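Local structure of probable GGDEF family protein (Chromobacterium violaceum, 3NJA) at residues I86-P89 with D90-R94. The protein is of unknown function but probably acts as a sensory PAS module of a GGDEF protein, perhaps regulating cyclic di-GMP synthesis. Numbering follows the deposited sequence.
Sequences IVRP and DGQVR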
ATOM      1  N   ILE B  86     -12.709 -15.992  15.110  1.00 51.15           N
ATOM      2  CA  ILE B  86     -12.461 -16.158  16.525  1.00 53.90           C
ATOM      3  C   ILE B  86     -13.424 -17.214  17.025  1.00 65.07           C
ATOM      4  O   ILE B  86     -14.358 -17.620  16.322  1.00 67.88           O
ATOM      5  CB  ILE B  86     -12.705 -14.877  17.322  1.00 53.27           C
ATOM      6  CG1 ILE B  86     -14.096 -14.321  17.015  1.00 46.62           C
ATOM      7  CG2 ILE B  86     -11.626 -13.860  17.018  1.00 59.77           C
ATOM      8  CD1 ILE B  86     -14.820 -13.808  18.240  1.00 45.55           C
ATOM      9  N   VAL B  87     -13.194 -17.660  18.248  1.00 58.49           N
ATOM     10  CA  VAL B  87     -14.091 -18.601  18.868  1.00 56.67           C
ATOM     11  C   VAL B  87     -14.529 -18.051  20.223  1.00 54.38           C
ATOM     12  O   VAL B  87     -13.723 -17.904  21.147  1.00 54.05           O
ATOM     13  CB  VAL B  87     -13.434 -19.983  18.984  1.00 59.85           C
ATOM     14  CG1 VAL B  87     -11.920 -19.834  19.189  1.00 60.44           C
ATOM     15  CG2 VAL B  87     -14.079 -20.766  20.107  1.00 61.35           C
ATOM     16  N   ARG B  88     -15.808 -17.710  20.322  1.00 54.90           N
ATOM     17  CA  ARG B  88     -16.349 -17.163  21.552  1.00 57.18           C
ATOM     18  C   ARG B  88     -16.314 -18.197  22.671  1.00 62.12           C
ATOM     19  O   ARG B  88     -16.365 -19.406  22.417  1.00 63.92           O
ATOM     20  CB  ARG B  88     -17.792 -16.723  21.347  1.00 58.18           C
ATOM     21  CG  ARG B  88     -18.007 -15.443  20.582  1.00 55.93           C
ATOM     22  CD  ARG B  88     -19.425 -14.974  20.859  1.00 69.35           C
ATOM     23  NE  ARG B  88     -19.920 -13.984  19.907  1.00 83.24           N
ATOM     24  CZ  ARG B  88     -21.092 -14.074  19.281  1.00 84.97           C
ATOM     25  NH1 ARG B  88     -21.879 -15.124  19.507  1.00 87.04           N
ATOM     26  NH2 ARG B  88     -21.476 -13.121  18.433  1.00 73.73           N
ATOM     27  N   PRO B  89     -16.247 -17.716  23.920  1.00 63.28           N
ATOM     28  CA  PRO B  89     -16.382 -18.512  25.140  1.00 69.64           C
ATOM     29  C   PRO B  89     -17.589 -19.443  25.108  1.00 59.63           C
ATOM     30  O   PRO B  89     -17.513 -20.516  25.672  1.00 68.37           O
ATOM     31  CB  PRO B  89     -16.593 -17.442  26.210  1.00 70.31           C
ATOM     32  CG  PRO B  89     -15.812 -16.304  25.721  1.00 62.33           C
ATOM     33  CD  PRO B  89     -15.964 -16.308  24.231  1.00 62.34           C
ATOM     34  N   ASP B  90     -18.672 -19.026  24.464  1.00 53.36           N
ATOM     35  CA  ASP B  90     -19.891 -19.820  24.373  1.00 51.77           C
ATOM     36  C   ASP B  90     -19.842 -20.852  23.237  1.00 53.86           C
ATOM     37  O   ASP B  90     -20.863 -21.422  22.859  1.00 56.63           O
ATOM     38  CB  ASP B  90     -21.112 -18.907  24.193  1.00 54.98           C
ATOM     39  CG  ASP B  90     -21.189 -18.268  22.787  1.00 65.96           C
ATOM     40  OD1 ASP B  90     -22.184 -17.560  22.512  1.00 69.83           O
ATOM     41  OD2 ASP B  90     -20.271 -18.469  21.960  1.00 63.05           O
ATOM     42  N   GLY B  91     -18.658 -21.072  22.680  1.00 56.74           N
ATOM     43  CA  GLY B  91     -18.481 -22.097  21.669  1.00 50.79           C
ATOM     44  C   GLY B  91     -18.803 -21.631  20.261  1.00 58.20           C
ATOM     45  O   GLY B  91     -18.632 -22.384  19.292  1.00 62.22           O
ATOM     46  N   GLN B  92     -19.263 -20.390  20.134  1.00 48.12           N
ATOM     47  CA  GLN B  92     -19.676 -19.869  18.825  1.00 57.76           C
ATOM     48  C   GLN B  92     -18.532 -19.313  17.970  1.00 54.54           C
ATOM     49  O   GLN B  92     -17.677 -18.572  18.459  1.00 54.21           O
ATOM     50  CB  GLN B  92     -20.777 -18.815  18.984  1.00 71.91           C
ATOM     51  CG  GLN B  92     -22.153 -19.412  19.252  1.00 75.88           C
ATOM     52  CD  GLN B  92     -22.510 -20.471  18.227  1.00 83.90           C
ATOM     53  OE1 GLN B  92     -22.969 -20.159  17.123  1.00 79.65           O
ATOM     54  NE2 GLN B  92     -22.283 -21.737  18.580  1.00 91.23           N
ATOM     55  N   VAL B  93     -18.540 -19.663  16.687  1.00 50.63           N
ATOM     56  CA  VAL B  93     -17.506 -19.226  15.747  1.00 58.71           C
ATOM     57  C   VAL B  93     -17.849 -17.966  14.945  1.00 58.68           C
ATOM     58  O   VAL B  93     -18.914 -17.873  14.335  1.00 59.41           O
ATOM     59  CB  VAL B  93     -17.127 -20.358  14.779  1.00 57.24           C
ATOM     60  CG1 VAL B  93     -16.360 -19.812  13.578  1.00 61.05           C
ATOM     61  CG2 VAL B  93     -16.304 -21.383  15.514  1.00 48.30           C
ATOM     62  N   ARG B  94     -16.924 -17.011  14.929  1.00 60.33           N
ATOM     63  CA  ARG B  94     -17.185 -15.712  14.308  1.00 62.28           C
ATOM     64  C   ARG B  94     -16.107 -15.304  13.320  1.00 56.59           C
ATOM     65  O   ARG B  94     -14.924 -15.478  13.585  1.00 58.33           O
ATOM     66  CB  ARG B  94     -17.334 -14.631  15.385  1.00 63.82           C
ATOM     67  CG  ARG B  94     -18.627 -14.745  16.189  1.00 68.78           C
ATOM     68  CD  ARG B  94     -19.825 -14.373  15.326  1.00 72.52           C
ATOM     69  NE  ARG B  94     -21.107 -14.628  15.971  1.00 74.13           N
ATOM     70  CZ  ARG B  94     -22.266 -14.138  15.544  1.00 79.39           C
ATOM     71  NH1 ARG B  94     -22.304 -13.354  14.482  1.00 72.87           N
ATOM     72  NH2 ARG B  94     -23.390 -14.419  16.190  1.00 91.92           N
TER
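R88 reaches across to R94 and D90 at the closed end of a 3:5 β-hairpin, a type I turn with a G1 bulge, that joins strands 80-87 and 93-104 of the antiparallel PAS sheet. The R88 chain runs extended from CG to NE and brings NH2 over a face of the R94 guanidinium, 2.9 Å from R94 NE, which in turn lies over a face of the R88 group. R94 CG follows as the aliphatic part, 3.7 Å above the R88 plane and toward its rim. R94 is bent at chi2 (-70°), which carries its NE over the R88 guanidinium; the planes are 39° apart. Both groups are donors, and no bond joins them; D119 OD2, a distant, weak ion-pair partner of each, may partly offset the like charges. R88 NH1 also makes a long salt bridge to D90 OD1, 3.9 Å away near the plane of the guanidinium. Nearer the backbone, I86 CG1 packs on R94 CB at 3.6 Å.

Beneath this layer, I86 and R94 form a hydrogen-bonded pair, with R94 N giving I86 O a nearly straight bond (N-H...O 174°). V87 and V93, a non-hydrogen-bonded pair, present their branched side chains, well suited to strand, on the other face. R88 N then bonds Q92 O at 2.8 Å, and G91 N closes the turn on R88 O at 2.8 Å. P89 suits the turn because its ring fixes phi near the value required; G91 is the bulge residue, with positive phi, where a CB would press against the carbonyl O of D90. Of the second subunit, I39 packs on I86, and F40 on R88 and P89. The D90 carboxylate closes an Asx turn: its OD2 accepts from Q92 N at 2.8 Å, the donor lying above the carboxylate plane.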